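Local coordinates for protein beta-lactamase (Chitinophaga pinensis, PDB 6N36) that probably hydrolyses the beta-lactam ring of antibiotics, as a metallo-beta-lactamase superfamily enzyme with two bound zinc ions, at residues Q21-A26 against K234-G239; L29-T34 against G38-T43; K46-I51 against L69-K74. All blocks are in the same frame, centred on the assembly; numbering follows the deposited sequence.

The three contacts lie along one part of the seven-stranded sheet. Contact 2 is the buried one: strands 29-31 and 40-42 form a hairpin held by main-chain bonds and apolar side chains. Contact 1 is a surface contact on edge strand 23-26, which pairs with 29-31; one aromatic stack and a weaker water bridge join it to segment 234-239, some 200 residues further along the chain. Contact 3 is partly buried. It sets strand 48-51, the other neighbour of 40-42, against the loop after helix 58-69, through two rings and a water. Contacts 1 and 2 meet through Phe23 O and Tyr31 N, contacts 2 and 3 through Phe40 O and Ile51 N.

Contact 1 of 3, residues Q21-A26 against K234-G239; sequences QPFRIA and KKHQPG
Phe23 and His236 stack face to face. Their ring centroids are 3.7 Å apart and the planes differ by 14°. Followed outward, Phe23 CB makes the loosest touch of the side chain, 4.2 Å from His236 NE2. Phe23 CG lies near both NE2 and CE1 of His236. On one side of the ring, Phe23 CD1 comes to 3.5 Å from His236 CE1, and Phe23 CE1 faces CE1 and ND1 of His236. On the other side, Phe23 CD2 meets NE2 of His236, and Phe23 CE2 meets NE2 and CD2 of His236. The tip, Phe23 CZ, ends 3.8 Å from His236 ND1. Every ring carbon of Phe23 therefore touches the imidazole. Phe23 CG sits between its backbone N and carbonyl carbon (chi1 68°), which carries the ring toward the histidine. His236 reaches in from the opposite direction. Its ND1 is hydrogen-bonded to the hydroxyl of Tyr20, which would limit rotation of the imidazole.

A second, looser bridge lies at the surface. Gln21 stretches out so that its NE2 is 3.6 Å from Pro238 CB. A water accepts from Gly239 N at 3.0 Å and gives only a weak bond to Gln21 OE1.

His236 is the first residue past helix 232-235. The stack thus fastens edge strand 23-26 of the seven-stranded sheet to the segment leaving that helix, downstream of strand 221-223 of the second sheet, in this two-sheet metallo-beta-lactamase fold.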
loop_
_atom_site.group_PDB
_atom_site.type_symbol
_atom_site.label_atom_id
_atom_site.label_comp_id
_atom_site.label_asym_id
_atom_site.label_seq_id
_atom_site.Cartn_x
_atom_site.Cartn_y
_atom_site.Cartn_z
ATOM N N GLN A 21 2.609 -15.741 8.897
ATOM C CA GLN A 21 2.397 -15.504 10.346
ATOM C C GLN A 21 2.380 -13.995 10.576
ATOM O O GLN A 21 3.375 -13.341 10.326
ATOM C CB GLN A 21 3.540 -16.171 11.130
ATOM C CG GLN A 21 3.394 -16.111 12.642
ATOM C CD GLN A 21 4.394 -16.926 13.446
ATOM O OE1 GLN A 21 4.729 -16.577 14.571
ATOM N NE2 GLN A 21 4.914 -18.006 12.884
ATOM N N PRO A 22 1.295 -13.403 11.096
ATOM C CA PRO A 22 1.330 -11.969 11.355
ATOM C C PRO A 22 2.301 -11.667 12.498
ATOM O O PRO A 22 2.604 -12.487 13.361
ATOM C CB PRO A 22 -0.106 -11.632 11.745
ATOM C CG PRO A 22 -0.640 -12.918 12.298
ATOM C CD PRO A 22 0.019 -14.005 11.472
ATOM N N PHE A 23 2.759 -10.412 12.525
ATOM C CA PHE A 23 3.760 -10.028 13.511
ATOM C C PHE A 23 3.763 -8.528 13.736
ATOM O O PHE A 23 3.364 -7.764 12.858
ATOM C CB PHE A 23 5.136 -10.527 13.079
ATOM C CG PHE A 23 5.751 -9.883 11.862
ATOM C CD1 PHE A 23 5.407 -10.271 10.571
ATOM C CD2 PHE A 23 6.606 -8.802 12.002
ATOM C CE1 PHE A 23 5.999 -9.664 9.469
ATOM C CE2 PHE A 23 7.221 -8.218 10.901
ATOM C CZ PHE A 23 6.866 -8.604 9.627
ATOM N N ARG A 24 4.284 -8.157 14.893
ATOM C CA ARG A 24 4.480 -6.754 15.267
ATOM C C ARG A 24 5.760 -6.250 14.601
ATOM O O ARG A 24 6.868 -6.853 14.745
ATOM C CB ARG A 24 4.641 -6.678 16.782
ATOM C CG ARG A 24 4.744 -5.269 17.314
ATOM C CD ARG A 24 4.976 -5.400 18.825
ATOM N NE ARG A 24 5.152 -4.110 19.443
ATOM C CZ ARG A 24 5.856 -3.903 20.541
ATOM N NH1 ARG A 24 6.617 -4.860 21.046
ATOM N NH2 ARG A 24 5.936 -2.670 21.009
ATOM N N ILE A 25 5.611 -5.204 13.789
ATOM C CA ILE A 25 6.783 -4.602 13.107
ATOM C C ILE A 25 7.514 -3.697 14.093
ATOM O O ILE A 25 8.743 -3.863 14.281
ATOM C CB ILE A 25 6.296 -3.852 11.848
ATOM C CG1 ILE A 25 5.648 -4.802 10.837
ATOM C CG2 ILE A 25 7.467 -3.065 11.265
ATOM C CD1 ILE A 25 4.821 -4.095 9.779
ATOM N N ALA A 26 6.810 -2.714 14.612
ATOM C CA ALA A 26 7.387 -1.623 15.417
ATOM C C ALA A 26 6.232 -0.974 16.159
ATOM O O ALA A 26 5.278 -0.558 15.512
ATOM C CB ALA A 26 8.104 -0.638 14.550
ATOM N N LYS A 234 14.161 -11.604 3.543
ATOM C CA LYS A 234 15.590 -11.568 3.960
ATOM C C LYS A 234 15.737 -10.828 5.288
ATOM O O LYS A 234 16.747 -11.098 5.993
ATOM C CB LYS A 234 16.466 -10.983 2.855
ATOM C CG LYS A 234 16.605 -11.897 1.647
ATOM C CD LYS A 234 17.380 -11.265 0.496
ATOM C CE LYS A 234 17.785 -12.279 -0.555
ATOM N NZ LYS A 234 16.728 -12.501 -1.564
ATOM N N LYS A 235 14.786 -9.963 5.657
ATOM C CA LYS A 235 14.851 -9.129 6.882
ATOM C C LYS A 235 14.167 -9.810 8.067
ATOM O O LYS A 235 14.441 -9.437 9.221
ATOM C CB LYS A 235 14.188 -7.790 6.589
ATOM C CG LYS A 235 15.019 -6.917 5.678
ATOM C CD LYS A 235 14.277 -5.696 5.129
ATOM C CE LYS A 235 15.199 -4.823 4.310
ATOM N NZ LYS A 235 14.495 -3.705 3.640
ATOM N N HIS A 236 13.248 -10.725 7.799
ATOM C CA HIS A 236 12.315 -11.251 8.820
ATOM C C HIS A 236 11.983 -12.697 8.499
ATOM O O HIS A 236 11.742 -13.016 7.356
ATOM C CB HIS A 236 11.044 -10.407 8.873
ATOM C CG HIS A 236 10.099 -10.919 9.889
ATOM N ND1 HIS A 236 9.063 -11.756 9.559
ATOM C CD2 HIS A 236 10.059 -10.767 11.238
ATOM C CE1 HIS A 236 8.391 -12.071 10.647
ATOM N NE2 HIS A 236 8.984 -11.481 11.715
ATOM N N GLN A 237 12.021 -13.544 9.528
ATOM C CA GLN A 237 11.519 -14.929 9.470
ATOM C C GLN A 237 10.471 -15.110 10.559
ATOM O O GLN A 237 10.576 -14.504 11.619
ATOM C CB GLN A 237 12.655 -15.904 9.756
ATOM C CG GLN A 237 13.676 -15.959 8.638
ATOM C CD GLN A 237 13.081 -16.552 7.383
ATOM O OE1 GLN A 237 12.574 -17.668 7.367
ATOM N NE2 GLN A 237 13.165 -15.825 6.297
ATOM N N PRO A 238 9.460 -15.961 10.318
ATOM C CA PRO A 238 8.464 -16.296 11.339
ATOM C C PRO A 238 9.101 -16.662 12.692
ATOM O O PRO A 238 10.050 -17.452 12.712
ATOM C CB PRO A 238 7.711 -17.452 10.668
ATOM C CG PRO A 238 7.805 -17.115 9.202
ATOM C CD PRO A 238 9.226 -16.651 9.048
ATOM N N GLY A 239 8.593 -16.070 13.778
ATOM C CA GLY A 239 9.077 -16.334 15.143
ATOM C C GLY A 239 10.263 -15.469 15.523
ATOM O O GLY A 239 10.712 -15.551 16.667
HETATM O O HOH W 1 6.679 -13.804 13.917
#

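Contact 2 of 3, residues L29-T34 against G38-T43; sequences LYYIGT and GMFLIT
The Tyr31 ring has Met39 O over one face, offset toward the rim, and Thr34 O in plane at its edge. The Phe40 ring meets it obliquely, with planes at 78° and Tyr31 CD1 3.9 Å from Phe40 CE1. The Tyr30 ring lies on the other face of the hairpin, with Leu41 O in plane at its edge. Thr43 OG1 is also near that edge, 3.6 Å from Tyr30 CE1. Beyond the ring, one water joins Tyr30 OH to Thr43 OG1.

Strands 29-31 and 40-42 run antiparallel. Tyr30 and Leu41 are the hydrogen-bonded pair: Tyr30 N donates to Leu41 O at 2.8 Å, and Leu41 N returns a bond to Tyr30 O. Both donors lie in the carbonyl plane. Ile32 N then donates to Met39 O at 3.0 Å, tilted 29° from the plane. Leu29 pairs with Ile42, and Tyr31 with Phe40, in non-hydrogen-bonded positions.

With Leu29 CG opposite the backbone N (chi1 170°), CD1 reaches Phe40 CB and Ile42 CG1. Ile32 sends CD1 to Leu41 CB at 4.0 Å. Met39 lies along Gly33: its CB, CG, SD and CE all come near Gly33 CA. Its CE also meets Thr34 CG2 at 3.9 Å.

Helix 58-69 covers the side of Tyr30, Ile32 and Met39. Gly38 lies about 9 Å from a bound zinc ion. Tyr31 OH donates to Thr34 O at 2.6 Å, so the buried hydroxyl is satisfied within its own segment and the ring is anchored at its far end. The cross-strand bonds satisfy buried backbone groups, so the side chains around them can be largely apolar; the water link falls at partly exposed Tyr30 and Thr43.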
loop_
_atom_site.group_PDB
_atom_site.type_symbol
_atom_site.label_atom_id
_atom_site.label_comp_id
_atom_site.label_asym_id
_atom_site.label_seq_id
_atom_site.Cartn_x
_atom_site.Cartn_y
_atom_site.Cartn_z
ATOM N N LEU A 29 2.339 -0.884 15.048
ATOM C CA LEU A 29 2.235 -1.250 13.615
ATOM C C LEU A 29 2.520 -2.733 13.442
ATOM O O LEU A 29 3.578 -3.236 13.906
ATOM C CB LEU A 29 3.248 -0.434 12.819
ATOM C CG LEU A 29 3.416 -0.871 11.374
ATOM C CD1 LEU A 29 2.166 -0.638 10.542
ATOM C CD2 LEU A 29 4.614 -0.183 10.733
ATOM N N TYR A 30 1.582 -3.424 12.852
ATOM C CA TYR A 30 1.614 -4.887 12.672
ATOM C C TYR A 30 1.520 -5.197 11.172
ATOM O O TYR A 30 0.792 -4.531 10.391
ATOM C CB TYR A 30 0.444 -5.560 13.384
ATOM C CG TYR A 30 0.450 -5.347 14.871
ATOM C CD1 TYR A 30 -0.064 -4.176 15.419
ATOM C CD2 TYR A 30 0.992 -6.278 15.737
ATOM C CE1 TYR A 30 -0.018 -3.922 16.776
ATOM C CE2 TYR A 30 0.991 -6.052 17.115
ATOM C CZ TYR A 30 0.518 -4.850 17.631
ATOM O OH TYR A 30 0.490 -4.587 18.995
ATOM N N TYR A 31 2.170 -6.296 10.817
ATOM C CA TYR A 31 2.079 -6.935 9.493
ATOM C C TYR A 31 0.984 -7.995 9.565
ATOM O O TYR A 31 1.063 -8.893 10.403
ATOM C CB TYR A 31 3.387 -7.596 9.073
ATOM C CG TYR A 31 3.369 -8.094 7.641
ATOM C CD1 TYR A 31 3.714 -7.253 6.593
ATOM C CD2 TYR A 31 2.946 -9.387 7.311
ATOM C CE1 TYR A 31 3.674 -7.678 5.292
ATOM C CE2 TYR A 31 2.916 -9.818 5.997
ATOM C CZ TYR A 31 3.329 -8.980 4.983
ATOM O OH TYR A 31 3.284 -9.352 3.670
ATOM N N ILE A 32 -0.049 -7.915 8.748
ATOM C CA ILE A 32 -1.156 -8.909 8.709
ATOM C C ILE A 32 -1.414 -9.391 7.271
ATOM O O ILE A 32 -2.490 -9.914 6.998
ATOM C CB ILE A 32 -2.433 -8.357 9.363
ATOM C CG1 ILE A 32 -2.985 -7.083 8.695
ATOM C CG2 ILE A 32 -2.182 -8.157 10.843
ATOM C CD1 ILE A 32 -4.387 -6.767 9.142
ATOM N N GLY A 33 -0.440 -9.225 6.399
ATOM C CA GLY A 33 -0.584 -9.555 4.985
ATOM C C GLY A 33 -0.283 -11.002 4.685
ATOM O O GLY A 33 -0.235 -11.836 5.572
ATOM N N THR A 34 -0.051 -11.260 3.410
ATOM C CA THR A 34 0.285 -12.613 2.930
ATOM C C THR A 34 1.794 -12.720 2.712
ATOM O O THR A 34 2.569 -11.817 3.072
ATOM C CB THR A 34 -0.533 -12.916 1.679
ATOM O OG1 THR A 34 -0.175 -11.966 0.675
ATOM C CG2 THR A 34 -2.015 -12.914 1.941
ATOM N N GLY A 38 1.599 -6.913 1.184
ATOM C CA GLY A 38 1.742 -6.149 2.417
ATOM C C GLY A 38 0.400 -5.528 2.796
ATOM O O GLY A 38 -0.200 -4.811 2.001
ATOM N N MET A 39 -0.045 -5.801 4.012
ATOM C CA MET A 39 -1.296 -5.296 4.620
ATOM C C MET A 39 -0.873 -4.926 6.016
ATOM O O MET A 39 -0.225 -5.738 6.668
ATOM C CB MET A 39 -2.420 -6.314 4.672
ATOM C CG MET A 39 -2.730 -6.860 3.311
ATOM S SD MET A 39 -3.855 -8.250 3.343
ATOM C CE MET A 39 -3.131 -9.195 1.987
ATOM N N PHE A 40 -1.116 -3.682 6.386
ATOM C CA PHE A 40 -0.533 -3.106 7.597
ATOM C C PHE A 40 -1.656 -2.647 8.514
ATOM O O PHE A 40 -2.613 -2.013 8.064
ATOM C CB PHE A 40 0.401 -1.973 7.218
ATOM C CG PHE A 40 1.414 -2.410 6.185
ATOM C CD1 PHE A 40 2.538 -3.107 6.575
ATOM C CD2 PHE A 40 1.215 -2.139 4.845
ATOM C CE1 PHE A 40 3.479 -3.499 5.632
ATOM C CE2 PHE A 40 2.157 -2.538 3.914
ATOM C CZ PHE A 40 3.241 -3.262 4.311
ATOM N N LEU A 41 -1.522 -2.977 9.787
ATOM C CA LEU A 41 -2.536 -2.644 10.813
ATOM C C LEU A 41 -1.902 -1.701 11.814
ATOM O O LEU A 41 -0.841 -2.033 12.366
ATOM C CB LEU A 41 -3.015 -3.920 11.516
ATOM C CG LEU A 41 -4.077 -3.692 12.584
ATOM C CD1 LEU A 41 -5.407 -3.336 11.979
ATOM C CD2 LEU A 41 -4.130 -4.932 13.482
ATOM N N ILE A 42 -2.498 -0.528 12.024
ATOM C CA ILE A 42 -2.053 0.433 13.058
ATOM C C ILE A 42 -3.154 0.460 14.110
ATOM O O ILE A 42 -4.293 0.780 13.793
ATOM C CB ILE A 42 -1.847 1.802 12.441
ATOM C CG1 ILE A 42 -0.770 1.770 11.368
ATOM C CG2 ILE A 42 -1.551 2.829 13.542
ATOM C CD1 ILE A 42 -0.765 2.982 10.556
ATOM N N THR A 43 -2.816 0.096 15.328
ATOM C CA THR A 43 -3.806 -0.075 16.412
ATOM C C THR A 43 -3.823 1.180 17.268
ATOM O O THR A 43 -2.751 1.723 17.544
ATOM C CB THR A 43 -3.530 -1.306 17.237
ATOM O OG1 THR A 43 -2.219 -1.248 17.846
ATOM C CG2 THR A 43 -3.660 -2.556 16.393
HETATM O O HOH W 2 -1.103 -2.591 20.012
#

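Contact 3 of 3, residues K46-I51 against L69-K74; sequences KGHILI and LGFKFK
The backbones of His48 and the 69-74 loop stay well apart: the nearest CA atoms, of His48 and Phe73, are 8.7 Å from each other. Gly70, the first residue past helix 58-69, has positive phi and closes a Schellman motif. Phe71 follows in extended geometry.

The His48 and Phe71 side chains cross at about a right angle. Their rings meet obliquely, with centroids 5.4 Å apart and planes at 72°. His48 NE2 approaches Phe71 CB at 4.0 Å, and His48 CE1 lies near Phe71 CD1. Lys72 O is at the imidazole edge, close to its plane, 4.0 Å from His48 CD2. A water also in that plane is 2.9 Å from His48 NE2 and accepts from Lys72 N at 2.8 Å. It thus links the imidazole to the loop backbone.

Met66 of helix 58-69 touches both His48 and Phe71, and so does Leu41 of strand 40-42. Phe71 also meets the Tyr30 ring edge-to-face. The His48 backbone bonds to Asp75, just before strand 76-80, and to Arg77 and Ile78 within it. The contact thus sits on the crossover from strand 48-51 through helix 58-69 to parallel strand 76-80.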
loop_
_atom_site.group_PDB
_atom_site.type_symbol
_atom_site.label_atom_id
_atom_site.label_comp_id
_atom_site.label_asym_id
_atom_site.label_seq_id
_atom_site.Cartn_x
_atom_site.Cartn_y
_atom_site.Cartn_z
ATOM N N LYS A 46 -8.802 4.102 20.011
ATOM C CA LYS A 46 -10.078 4.520 19.386
ATOM C C LYS A 46 -10.397 3.672 18.160
ATOM O O LYS A 46 -11.384 4.013 17.452
ATOM C CB LYS A 46 -9.986 6.010 19.033
ATOM C CG LYS A 46 -9.987 6.966 20.223
ATOM C CD LYS A 46 -11.386 7.419 20.653
ATOM C CE LYS A 46 -11.444 8.173 21.972
ATOM N NZ LYS A 46 -12.662 7.850 22.760
ATOM N N GLY A 47 -9.616 2.636 17.915
ATOM C CA GLY A 47 -9.841 1.808 16.723
ATOM C C GLY A 47 -8.627 1.775 15.831
ATOM O O GLY A 47 -7.624 2.429 16.098
ATOM N N HIS A 48 -8.715 1.026 14.735
ATOM C CA HIS A 48 -7.508 0.718 13.957
ATOM C C HIS A 48 -7.602 1.267 12.539
ATOM O O HIS A 48 -8.690 1.508 12.030
ATOM C CB HIS A 48 -7.327 -0.808 13.884
ATOM C CG HIS A 48 -7.532 -1.510 15.187
ATOM N ND1 HIS A 48 -6.987 -1.020 16.379
ATOM C CD2 HIS A 48 -8.228 -2.629 15.505
ATOM C CE1 HIS A 48 -7.328 -1.831 17.352
ATOM N NE2 HIS A 48 -8.085 -2.855 16.855
ATOM N N ILE A 49 -6.432 1.410 11.961
ATOM C CA ILE A 49 -6.236 1.807 10.547
ATOM C C ILE A 49 -5.707 0.553 9.843
ATOM O O ILE A 49 -4.688 -0.043 10.275
ATOM C CB ILE A 49 -5.310 3.007 10.398
ATOM C CG1 ILE A 49 -5.715 4.200 11.285
ATOM C CG2 ILE A 49 -5.183 3.385 8.922
ATOM C CD1 ILE A 49 -4.896 4.316 12.540
ATOM N N LEU A 50 -6.311 0.233 8.691
ATOM C CA LEU A 50 -5.795 -0.837 7.779
ATOM C C LEU A 50 -5.277 -0.195 6.505
ATOM O O LEU A 50 -6.029 0.570 5.886
ATOM C CB LEU A 50 -6.923 -1.798 7.438
ATOM C CG LEU A 50 -6.532 -2.880 6.423
ATOM C CD1 LEU A 50 -5.544 -3.848 7.025
ATOM C CD2 LEU A 50 -7.793 -3.571 5.892
ATOM N N ILE A 51 -4.024 -0.488 6.155
ATOM C CA ILE A 51 -3.462 -0.091 4.851
ATOM C C ILE A 51 -3.384 -1.345 3.979
ATOM O O ILE A 51 -2.573 -2.216 4.261
ATOM C CB ILE A 51 -2.089 0.576 5.006
ATOM C CG1 ILE A 51 -2.129 1.781 5.955
ATOM C CG2 ILE A 51 -1.599 0.954 3.621
ATOM C CD1 ILE A 51 -0.753 2.342 6.278
ATOM N N LEU A 69 -3.335 -11.980 16.587
ATOM C CA LEU A 69 -2.646 -10.890 17.308
ATOM C C LEU A 69 -3.454 -10.397 18.528
ATOM O O LEU A 69 -2.847 -9.595 19.296
ATOM C CB LEU A 69 -2.417 -9.721 16.356
ATOM C CG LEU A 69 -1.449 -10.002 15.193
ATOM C CD1 LEU A 69 -1.435 -8.793 14.250
ATOM C CD2 LEU A 69 -0.076 -10.329 15.710
ATOM N N GLY A 70 -4.736 -10.751 18.633
ATOM C CA GLY A 70 -5.636 -10.389 19.733
ATOM C C GLY A 70 -6.431 -9.126 19.465
ATOM O O GLY A 70 -6.964 -8.534 20.444
ATOM N N PHE A 71 -6.638 -8.774 18.188
ATOM C CA PHE A 71 -7.453 -7.591 17.829
ATOM C C PHE A 71 -8.712 -8.040 17.091
ATOM O O PHE A 71 -8.723 -9.136 16.435
ATOM C CB PHE A 71 -6.671 -6.628 16.951
ATOM C CG PHE A 71 -5.382 -6.163 17.585
ATOM C CD1 PHE A 71 -5.448 -5.322 18.690
ATOM C CD2 PHE A 71 -4.147 -6.563 17.117
ATOM C CE1 PHE A 71 -4.290 -4.874 19.308
ATOM C CE2 PHE A 71 -2.983 -6.139 17.752
ATOM C CZ PHE A 71 -3.070 -5.287 18.834
ATOM N N LYS A 72 -9.741 -7.234 17.195
ATOM C CA LYS A 72 -11.036 -7.484 16.533
ATOM C C LYS A 72 -11.099 -6.747 15.199
ATOM O O LYS A 72 -10.940 -5.527 15.146
ATOM C CB LYS A 72 -12.206 -7.070 17.425
ATOM C CG LYS A 72 -12.508 -8.036 18.555
ATOM C CD LYS A 72 -13.942 -7.975 19.084
ATOM C CE LYS A 72 -14.633 -6.645 18.898
ATOM N NZ LYS A 72 -15.408 -6.269 20.108
ATOM N N PHE A 73 -11.325 -7.499 14.153
ATOM C CA PHE A 73 -11.540 -6.959 12.790
ATOM C C PHE A 73 -12.545 -5.807 12.795
ATOM O O PHE A 73 -12.363 -4.811 12.133
ATOM C CB PHE A 73 -12.048 -8.121 11.961
ATOM C CG PHE A 73 -12.316 -7.882 10.502
ATOM C CD1 PHE A 73 -11.309 -7.565 9.620
ATOM C CD2 PHE A 73 -13.578 -8.088 10.011
ATOM C CE1 PHE A 73 -11.558 -7.402 8.267
ATOM C CE2 PHE A 73 -13.831 -7.962 8.652
ATOM C CZ PHE A 73 -12.808 -7.660 7.788
ATOM N N LYS A 74 -13.649 -5.949 13.533
ATOM C CA LYS A 74 -14.720 -4.942 13.495
ATOM C C LYS A 74 -14.288 -3.645 14.185
ATOM O O LYS A 74 -15.029 -2.661 14.096
ATOM C CB LYS A 74 -16.038 -5.545 14.000
ATOM C CG LYS A 74 -16.684 -6.471 12.966
ATOM C CD LYS A 74 -17.950 -7.221 13.448
ATOM C CE LYS A 74 -18.173 -8.487 12.627
ATOM N NZ LYS A 74 -19.497 -9.138 12.843
HETATM O O HOH W 3 -9.498 -4.740 18.479
#